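Local coordinates for avirulence protein AvrP123 (PDB 5VJJ) that is a zinc-binding effector of the flax rust fungus, recognised by the flax resistance protein P and possibly acting in the plant nucleus, at residues Phe29-Arg34 with Ser65-Ser70. Numbering follows the deposited sequence.
Sequences FGVRCR and SHVACS. With ZN (zinc ion), chain D.
Both cysteines of this contact swing their sulfur anti to the backbone N, chi1 177° at Cys33 and -174° at Cys69, and the two SG atoms converge on one zinc ion. Cys33 SG binds the zinc at 2.3 Å and Cys69 SG at 2.2 Å, while Cys33 SG and Cys69 SG stand 3.6 Å apart, a spacing set by shared coordination and far too long for a disulfide. The two bonds meet at the metal at close to the tetrahedral angle. Cys47 SG and His73 NE2 supply the other two ligands, giving a site of three cysteines and one histidine, one of three zinc centres strung along this elongated, zinc-finger-like chain. In the fold, 29-30 and 64-69 are the outer strands of a three-stranded antiparallel sheet, with 51-58 running between them: Val31 is backbone hydrogen-bonded with Ala51, and Ala68 with Glu52. The segments therefore meet through side chains over that middle strand, 6.8 Å between Cys33 CA and Cys69 CA. Two residues back along each segment, toward the sheet from the zinc, Val31 and Val67 reach toward each other tip to tip at the protein surface, Val31 CG2 lying 3.8 Å from Val67 CG1 and 4.1 Å from Val67 CG2. Val67 holds CG1 anti to its own backbone N, chi1 173°, which aims that methyl at Val31 CG2.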
loop_
_atom_site.group_PDB
_atom_site.type_symbol
_atom_site.label_atom_id
_atom_site.label_comp_id
_atom_site.label_asym_id
_atom_site.label_seq_id
_atom_site.Cartn_x
_atom_site.Cartn_y
_atom_site.Cartn_z
ATOM N N PHE A 29 -7.493 2.996 3.130
ATOM C CA PHE A 29 -7.246 4.236 3.849
ATOM C C PHE A 29 -5.766 4.593 3.810
ATOM O O PHE A 29 -4.894 3.721 3.840
ATOM C CB PHE A 29 -7.724 4.142 5.304
ATOM C CG PHE A 29 -7.120 3.006 6.081
ATOM C CD1 PHE A 29 -7.653 1.729 5.995
ATOM C CD2 PHE A 29 -6.036 3.221 6.918
ATOM C CE1 PHE A 29 -7.106 0.687 6.717
ATOM C CE2 PHE A 29 -5.487 2.182 7.647
ATOM C CZ PHE A 29 -6.022 0.914 7.546
ATOM N N GLY A 30 -5.497 5.895 3.753
ATOM C CA GLY A 30 -4.127 6.362 3.664
ATOM C C GLY A 30 -3.334 6.078 4.926
ATOM O O GLY A 30 -3.868 6.021 6.031
ATOM N N VAL A 31 -2.024 5.904 4.753
ATOM C CA VAL A 31 -1.122 5.570 5.849
ATOM C C VAL A 31 0.262 6.124 5.538
ATOM O O VAL A 31 0.557 6.533 4.413
ATOM C CB VAL A 31 -1.028 4.043 6.095
ATOM C CG1 VAL A 31 -2.293 3.527 6.739
ATOM C CG2 VAL A 31 -0.743 3.304 4.795
ATOM N N ARG A 32 1.122 6.127 6.556
ATOM C CA ARG A 32 2.523 6.465 6.364
ATOM C C ARG A 32 3.215 5.347 5.601
ATOM O O ARG A 32 3.045 4.166 5.921
ATOM C CB ARG A 32 3.215 6.670 7.709
ATOM C CG ARG A 32 2.838 7.931 8.459
ATOM C CD ARG A 32 3.591 8.004 9.790
ATOM N NE ARG A 32 3.364 9.261 10.495
ATOM C CZ ARG A 32 3.768 9.509 11.737
ATOM N NH1 ARG A 32 4.420 8.581 12.426
ATOM N NH2 ARG A 32 3.514 10.683 12.296
ATOM N N CYS A 33 4.007 5.718 4.598
ATOM C CA CYS A 33 4.848 4.765 3.889
ATOM C C CYS A 33 6.162 4.610 4.644
ATOM O O CYS A 33 6.846 5.601 4.921
ATOM C CB CYS A 33 5.106 5.222 2.456
ATOM S SG CYS A 33 6.212 4.110 1.576
ATOM N N ARG A 34 6.508 3.370 4.979
ATOM C CA ARG A 34 7.695 3.070 5.769
ATOM C C ARG A 34 8.885 2.623 4.925
ATOM O O ARG A 34 9.929 2.280 5.487
ATOM C CB ARG A 34 7.371 1.990 6.807
ATOM C CG ARG A 34 6.420 2.452 7.889
ATOM C CD ARG A 34 6.130 1.344 8.876
ATOM N NE ARG A 34 5.867 1.868 10.211
ATOM C CZ ARG A 34 5.661 1.115 11.288
ATOM N NH1 ARG A 34 5.680 -0.209 11.195
ATOM N NH2 ARG A 34 5.434 1.691 12.460
ATOM N N SER A 65 -3.647 -8.084 5.756
ATOM C CA SER A 65 -3.510 -6.687 5.373
ATOM C C SER A 65 -2.143 -6.466 4.737
ATOM O O SER A 65 -1.193 -7.203 5.007
ATOM C CB SER A 65 -3.685 -5.768 6.593
ATOM O OG SER A 65 -3.586 -4.396 6.237
ATOM N N HIS A 66 -2.058 -5.443 3.883
ATOM C CA HIS A 66 -0.786 -5.002 3.322
ATOM C C HIS A 66 -0.952 -3.577 2.813
ATOM O O HIS A 66 -2.069 -3.109 2.574
ATOM C CB HIS A 66 -0.289 -5.929 2.198
ATOM C CG HIS A 66 -0.971 -5.723 0.881
ATOM N ND1 HIS A 66 -1.882 -6.620 0.366
ATOM C CD2 HIS A 66 -0.854 -4.738 -0.041
ATOM C CE1 HIS A 66 -2.305 -6.192 -0.808
ATOM N NE2 HIS A 66 -1.700 -5.049 -1.077
ATOM N N VAL A 67 0.181 -2.899 2.631
ATOM C CA VAL A 67 0.210 -1.489 2.252
ATOM C C VAL A 67 0.786 -1.363 0.849
ATOM O O VAL A 67 1.686 -2.118 0.462
ATOM C CB VAL A 67 1.024 -0.654 3.265
ATOM C CG1 VAL A 67 1.199 0.783 2.786
ATOM C CG2 VAL A 67 0.346 -0.664 4.626
ATOM N N ALA A 68 0.253 -0.412 0.087
ATOM C CA ALA A 68 0.725 -0.107 -1.254
ATOM C C ALA A 68 0.982 1.389 -1.356
ATOM O O ALA A 68 0.279 2.197 -0.741
ATOM C CB ALA A 68 -0.288 -0.535 -2.322
ATOM N N CYS A 69 1.997 1.752 -2.141
ATOM C CA CYS A 69 2.445 3.133 -2.229
ATOM C C CYS A 69 2.800 3.470 -3.667
ATOM O O CYS A 69 3.431 2.670 -4.361
ATOM C CB CYS A 69 3.665 3.385 -1.333
ATOM S SG CYS A 69 4.187 5.117 -1.255
ATOM N N SER A 70 2.406 4.668 -4.098
ATOM C CA SER A 70 2.709 5.160 -5.435
ATOM C C SER A 70 3.891 6.121 -5.462
ATOM O O SER A 70 4.284 6.570 -6.544
ATOM C CB SER A 70 1.479 5.846 -6.034
ATOM O OG SER A 70 0.443 4.909 -6.283
HETATM ZN ZN ZN D . 6.249 5.106 -0.490
#